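Local coordinates for protein condensin complex subunit 3 (PDB 5OQR) that serves as a regulatory subunit of condensin, the complex required to convert interphase chromatin into condensed, mitotic-like chromosomes, at residues E305-S310 / Y356-F361; L313-N318 / I363-Y368. All blocks are in the same frame, centred on the assembly; numbering follows the deposited sequence.

How the contacts relate
Contacts 1 and 2 are two successive points along one interface, their centres about 11 Å apart, and both join helix 308-324 to helix 356-372. The chain meets them alternately: 305-310, then 313-318, then, after a return that includes helix 336-348, 356-361 and 363-368. Both helices therefore advance in the same direction, their starts meeting in contact 1 and their middles in contact 2. Between the two contacts, Leu306 CD1 packs on Leu366 CD2 at 4.1 Å. In this all-helical protein with annotated HEAT repeats, such side-by-side pairing is consistent with an elongated solenoid built up from contacts between neighbouring helices.

Contact 1 of 2, residues E305-S310 / Y356-F361; sequences ELTAES and YDESCF
Glu358 reaches across to the start of helix 308-324, where its OE2 accepts a hydrogen bond from Ala308 N at 3.1 Å. The bond is fairly straight, 154° at the hydrogen, but the amide approaches from above the carboxylate plane, well out of it. The same oxygen also lies against the backbone of Thr307, 3.5 Å from its CA. Glu358 gets there by holding CG anti to its own backbone N (chi1 -154°) and running extended from that point, so that CG passes Ala308 CB at 3.7 Å. Phe361 touches the same methyl, its CD2 3.5 Å from Ala308 CB, while the carbonyl O of Ala308 meets the ring at its edge, in plane.

One shell out, Thr307 is the N-cap: its OG1 accepts from Ser310 N at 2.8 Å and makes a weak bond to Glu309 OE1. Two amides at this helix start are thus engaged, Ser310 N by the N-cap and Ala308 N by a hydrogen bond from across the contact. The positive end of the helix dipole would probably favour a charged Glu358, although Glu309 brings a like charge nearby. An alanine in place of Glu358 is likely to leave the Ala308 amide without this acceptor and Ala308 CB without its aliphatic neighbour.

Beyond this shell, Ser311 OG bonds back to the carbonyl oxygens of Thr307 and Ala308, and Ser359 OG ties helix 356-372 to Gln346 of helix 336-348. Leu306, just ahead of the cap, rests on Ile362, so the approach to helix 308-324 packs along helix 356-372 as well.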
loop_
_atom_site.group_PDB
_atom_site.type_symbol
_atom_site.label_atom_id
_atom_site.label_comp_id
_atom_site.label_asym_id
_atom_site.label_seq_id
_atom_site.Cartn_x
_atom_site.Cartn_y
_atom_site.Cartn_z
ATOM N N GLU A 305 -38.300 1.262 -7.097
ATOM C CA GLU A 305 -37.926 -0.014 -6.502
ATOM C C GLU A 305 -36.442 -0.033 -6.157
ATOM O O GLU A 305 -35.742 -1.019 -6.390
ATOM C CB GLU A 305 -38.272 -1.164 -7.443
ATOM C CG GLU A 305 -39.755 -1.314 -7.724
ATOM C CD GLU A 305 -40.034 -2.270 -8.867
ATOM O OE1 GLU A 305 -40.666 -1.846 -9.858
ATOM O OE2 GLU A 305 -39.609 -3.442 -8.782
ATOM N N LEU A 306 -35.945 1.064 -5.592
ATOM C CA LEU A 306 -34.521 1.187 -5.321
ATOM C C LEU A 306 -34.073 0.203 -4.248
ATOM O O LEU A 306 -34.802 -0.107 -3.304
ATOM C CB LEU A 306 -34.180 2.612 -4.885
ATOM C CG LEU A 306 -34.087 3.658 -5.997
ATOM C CD1 LEU A 306 -33.993 5.051 -5.407
ATOM C CD2 LEU A 306 -32.895 3.390 -6.902
ATOM N N THR A 307 -32.852 -0.288 -4.409
ATOM C CA THR A 307 -32.179 -1.133 -3.435
ATOM C C THR A 307 -30.849 -0.485 -3.068
ATOM O O THR A 307 -30.457 0.541 -3.627
ATOM C CB THR A 307 -31.959 -2.547 -3.981
ATOM O OG1 THR A 307 -30.919 -2.532 -4.965
ATOM C CG2 THR A 307 -33.233 -3.093 -4.605
ATOM N N ALA A 308 -30.148 -1.091 -2.111
ATOM C CA ALA A 308 -28.820 -0.604 -1.757
ATOM C C ALA A 308 -27.882 -0.678 -2.953
ATOM O O ALA A 308 -27.170 0.282 -3.262
ATOM C CB ALA A 308 -28.265 -1.403 -0.580
ATOM N N GLU A 309 -27.878 -1.817 -3.648
ATOM C CA GLU A 309 -27.016 -1.973 -4.814
ATOM C C GLU A 309 -27.527 -1.146 -5.984
ATOM O O GLU A 309 -26.740 -0.513 -6.697
ATOM C CB GLU A 309 -26.924 -3.447 -5.208
ATOM C CG GLU A 309 -26.383 -4.360 -4.120
ATOM C CD GLU A 309 -27.432 -4.747 -3.090
ATOM O OE1 GLU A 309 -28.586 -4.286 -3.214
ATOM O OE2 GLU A 309 -27.103 -5.511 -2.158
ATOM N N SER A 310 -28.843 -1.144 -6.196
ATOM C CA SER A 310 -29.419 -0.385 -7.298
ATOM C C SER A 310 -29.151 1.106 -7.140
ATOM O O SER A 310 -28.840 1.794 -8.118
ATOM C CB SER A 310 -30.920 -0.668 -7.376
ATOM O OG SER A 310 -31.628 0.421 -7.932
ATOM N N TYR A 356 -34.897 -0.253 7.466
ATOM C CA TYR A 356 -34.303 0.995 7.929
ATOM C C TYR A 356 -32.866 1.149 7.439
ATOM O O TYR A 356 -32.511 2.176 6.853
ATOM C CB TYR A 356 -34.361 1.057 9.455
ATOM C CG TYR A 356 -33.740 2.298 10.046
ATOM C CD1 TYR A 356 -34.455 3.484 10.124
ATOM C CD2 TYR A 356 -32.441 2.283 10.532
ATOM C CE1 TYR A 356 -33.892 4.622 10.665
ATOM C CE2 TYR A 356 -31.870 3.415 11.075
ATOM C CZ TYR A 356 -32.599 4.583 11.140
ATOM O OH TYR A 356 -32.032 5.714 11.681
ATOM N N ASP A 357 -32.027 0.139 7.670
ATOM C CA ASP A 357 -30.617 0.254 7.313
ATOM C C ASP A 357 -30.439 0.445 5.812
ATOM O O ASP A 357 -29.579 1.220 5.377
ATOM C CB ASP A 357 -29.852 -0.981 7.787
ATOM C CG ASP A 357 -29.701 -1.032 9.297
ATOM O OD1 ASP A 357 -29.766 0.036 9.940
ATOM O OD2 ASP A 357 -29.512 -2.140 9.840
ATOM N N GLU A 358 -31.237 -0.250 5.003
ATOM C CA GLU A 358 -31.102 -0.116 3.557
ATOM C C GLU A 358 -31.549 1.261 3.085
ATOM O O GLU A 358 -30.923 1.850 2.196
ATOM C CB GLU A 358 -31.905 -1.204 2.848
ATOM C CG GLU A 358 -31.359 -1.554 1.473
ATOM C CD GLU A 358 -32.387 -2.209 0.574
ATOM O OE1 GLU A 358 -33.598 -2.066 0.840
ATOM O OE2 GLU A 358 -31.979 -2.867 -0.406
ATOM N N SER A 359 -32.628 1.791 3.665
ATOM C CA SER A 359 -33.137 3.087 3.229
ATOM C C SER A 359 -32.161 4.206 3.559
ATOM O O SER A 359 -32.024 5.162 2.788
ATOM C CB SER A 359 -34.501 3.359 3.867
ATOM O OG SER A 359 -35.517 2.612 3.226
ATOM N N CYS A 360 -31.481 4.116 4.702
ATOM C CA CYS A 360 -30.435 5.084 5.011
ATOM C C CYS A 360 -29.365 5.093 3.928
ATOM O O CYS A 360 -28.912 6.159 3.499
ATOM C CB CYS A 360 -29.812 4.771 6.370
ATOM S SG CYS A 360 -30.886 5.100 7.770
ATOM N N PHE A 361 -28.960 3.910 3.466
ATOM C CA PHE A 361 -27.971 3.826 2.399
ATOM C C PHE A 361 -28.522 4.378 1.092
ATOM O O PHE A 361 -27.816 5.088 0.367
ATOM C CB PHE A 361 -27.523 2.375 2.229
ATOM C CG PHE A 361 -26.380 2.200 1.275
ATOM C CD1 PHE A 361 -25.095 2.569 1.639
ATOM C CD2 PHE A 361 -26.583 1.658 0.019
ATOM C CE1 PHE A 361 -24.041 2.409 0.765
ATOM C CE2 PHE A 361 -25.531 1.494 -0.857
ATOM C CZ PHE A 361 -24.259 1.870 -0.484
#

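Contact 2 of 2, residues L313-N318 / I363-Y368; sequences LARTFN and IEQLLY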
loop_
_atom_site.group_PDB
_atom_site.type_symbol
_atom_site.label_atom_id
_atom_site.label_comp_id
_atom_site.label_asym_id
_atom_site.label_seq_id
_atom_site.Cartn_x
_atom_site.Cartn_y
_atom_site.Cartn_z
ATOM N N LEU A 313 -25.424 1.980 -7.751
ATOM C CA LEU A 313 -25.078 1.951 -9.168
ATOM C C LEU A 313 -25.423 3.267 -9.850
ATOM O O LEU A 313 -24.650 3.770 -10.672
ATOM C CB LEU A 313 -25.796 0.790 -9.856
ATOM C CG LEU A 313 -25.574 0.681 -11.365
ATOM C CD1 LEU A 313 -24.099 0.481 -11.688
ATOM C CD2 LEU A 313 -26.412 -0.448 -11.934
ATOM N N ALA A 314 -26.588 3.836 -9.534
ATOM C CA ALA A 314 -26.978 5.098 -10.149
ATOM C C ALA A 314 -26.063 6.231 -9.701
ATOM O O ALA A 314 -25.659 7.070 -10.515
ATOM C CB ALA A 314 -28.435 5.415 -9.812
ATOM N N ARG A 315 -25.720 6.271 -8.413
ATOM C CA ARG A 315 -24.847 7.326 -7.910
ATOM C C ARG A 315 -23.463 7.240 -8.539
ATOM O O ARG A 315 -22.831 8.268 -8.809
ATOM C CB ARG A 315 -24.763 7.244 -6.386
ATOM C CG ARG A 315 -23.622 8.041 -5.762
ATOM C CD ARG A 315 -22.378 7.179 -5.574
ATOM N NE ARG A 315 -21.313 7.891 -4.871
ATOM C CZ ARG A 315 -20.961 7.690 -3.605
ATOM N NH1 ARG A 315 -19.977 8.403 -3.079
ATOM N NH2 ARG A 315 -21.574 6.783 -2.858
ATOM N N THR A 316 -22.968 6.023 -8.771
ATOM C CA THR A 316 -21.657 5.863 -9.391
ATOM C C THR A 316 -21.715 6.171 -10.882
ATOM O O THR A 316 -20.821 6.835 -11.418
ATOM C CB THR A 316 -21.133 4.446 -9.161
ATOM O OG1 THR A 316 -21.187 4.131 -7.764
ATOM C CG2 THR A 316 -19.692 4.327 -9.640
ATOM N N PHE A 317 -22.751 5.684 -11.567
ATOM C CA PHE A 317 -22.949 6.017 -12.972
ATOM C C PHE A 317 -22.980 7.528 -13.166
ATOM O O PHE A 317 -22.329 8.068 -14.066
ATOM C CB PHE A 317 -24.243 5.370 -13.470
ATOM C CG PHE A 317 -24.696 5.857 -14.816
ATOM C CD1 PHE A 317 -24.303 5.205 -15.969
ATOM C CD2 PHE A 317 -25.531 6.954 -14.926
ATOM C CE1 PHE A 317 -24.723 5.646 -17.205
ATOM C CE2 PHE A 317 -25.952 7.400 -16.160
ATOM C CZ PHE A 317 -25.549 6.743 -17.300
ATOM N N ASN A 318 -23.738 8.225 -12.319
ATOM C CA ASN A 318 -23.774 9.681 -12.375
ATOM C C ASN A 318 -22.402 10.271 -12.072
ATOM O O ASN A 318 -22.000 11.273 -12.674
ATOM C CB ASN A 318 -24.824 10.202 -11.391
ATOM C CG ASN A 318 -24.956 11.708 -11.412
ATOM O OD1 ASN A 318 -25.428 12.285 -12.386
ATOM N ND2 ASN A 318 -24.554 12.351 -10.325
ATOM N N ILE A 363 -30.988 6.642 0.668
ATOM C CA ILE A 363 -31.080 8.095 0.790
ATOM C C ILE A 363 -29.699 8.722 0.665
ATOM O O ILE A 363 -29.530 9.768 0.028
ATOM C CB ILE A 363 -31.763 8.471 2.120
ATOM C CG1 ILE A 363 -33.229 8.033 2.097
ATOM C CG2 ILE A 363 -31.663 9.974 2.383
ATOM C CD1 ILE A 363 -33.904 8.058 3.450
ATOM N N GLU A 364 -28.693 8.093 1.272
ATOM C CA GLU A 364 -27.321 8.571 1.149
ATOM C C GLU A 364 -26.918 8.715 -0.315
ATOM O O GLU A 364 -26.373 9.744 -0.724
ATOM C CB GLU A 364 -26.385 7.610 1.878
ATOM C CG GLU A 364 -24.949 8.067 1.963
ATOM C CD GLU A 364 -24.102 7.127 2.798
ATOM O OE1 GLU A 364 -22.922 6.907 2.449
ATOM O OE2 GLU A 364 -24.624 6.598 3.801
ATOM N N GLN A 365 -27.196 7.692 -1.122
ATOM C CA GLN A 365 -26.835 7.748 -2.534
ATOM C C GLN A 365 -27.578 8.864 -3.255
ATOM O O GLN A 365 -27.003 9.550 -4.108
ATOM C CB GLN A 365 -27.116 6.398 -3.198
ATOM C CG GLN A 365 -26.371 5.229 -2.574
ATOM C CD GLN A 365 -24.910 5.542 -2.311
ATOM O OE1 GLN A 365 -24.227 6.117 -3.154
ATOM N NE2 GLN A 365 -24.429 5.179 -1.129
ATOM N N LEU A 366 -28.856 9.067 -2.929
ATOM C CA LEU A 366 -29.633 10.100 -3.603
ATOM C C LEU A 366 -29.125 11.491 -3.250
ATOM O O LEU A 366 -29.113 12.389 -4.098
ATOM C CB LEU A 366 -31.113 9.960 -3.245
ATOM C CG LEU A 366 -31.805 8.670 -3.688
ATOM C CD1 LEU A 366 -33.262 8.686 -3.263
ATOM C CD2 LEU A 366 -31.694 8.471 -5.191
ATOM N N LEU A 367 -28.704 11.692 -2.003
ATOM C CA LEU A 367 -28.126 12.975 -1.622
ATOM C C LEU A 367 -26.824 13.235 -2.370
ATOM O O LEU A 367 -26.538 14.375 -2.752
ATOM C CB LEU A 367 -27.897 13.013 -0.113
ATOM C CG LEU A 367 -29.162 13.056 0.743
ATOM C CD1 LEU A 367 -28.842 12.760 2.197
ATOM C CD2 LEU A 367 -29.839 14.408 0.613
ATOM N N TYR A 368 -26.019 12.191 -2.587
ATOM C CA TYR A 368 -24.792 12.356 -3.358
ATOM C C TYR A 368 -25.097 12.784 -4.785
ATOM O O TYR A 368 -24.423 13.663 -5.334
ATOM C CB TYR A 368 -23.984 11.056 -3.356
ATOM C CG TYR A 368 -23.121 10.863 -2.132
ATOM C CD1 TYR A 368 -22.238 11.848 -1.718
ATOM C CD2 TYR A 368 -23.189 9.695 -1.388
ATOM C CE1 TYR A 368 -21.448 11.678 -0.601
ATOM C CE2 TYR A 368 -22.407 9.514 -0.269
ATOM C CZ TYR A 368 -21.536 10.509 0.120
ATOM O OH TYR A 368 -20.751 10.337 1.236
HETATM O O HOH W 1 -21.844 5.899 0.070
#
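Arg315 lays its guanidinium on the ring of Tyr368 and turns NH2 to Gln365 OE1, so that one side chain makes both an aromatic and a polar contact. The stack is offset: the two centres are 4.2 Å apart with planes 23° from parallel, NH1 sits over the middle of the ring, and Tyr368 CD2 lies beneath the guanidinium toward its rim. CZ is off the ring normal, making the cation-pi interaction off-centre. The hydrogen bond from NH2 to Gln365 OE1, 2.8 Å long, uses a lone pair in the carbonyl plane but is bent to 139°, the oxygen lying somewhat out of the guanidinium plane.

A bend at chi2 (-93°) swings the arginine over beside Tyr368, and its CG and CD run past Gln365 OE1 on the way. Gln365 bends at chi2 too, which brings its amide round to the arginine. A water then links the groups: it accepts from Arg315 NH2 and, with its oxygen 2.9 Å from NE2, from Gln365, and donates to Glu364 OE1. NE forms a salt bridge with Glu319 of the same helix, so several partners limit the rotation of the guanidinium.

Further along, Asn318 ND2 bonds to Ser372 OG, continuing the interface. Two helices running side by side in the same direction, joined by a return through helix 336-348, which runs the opposite way, form an arrangement consistent with the alpha-solenoid stacking of a HEAT-repeat protein.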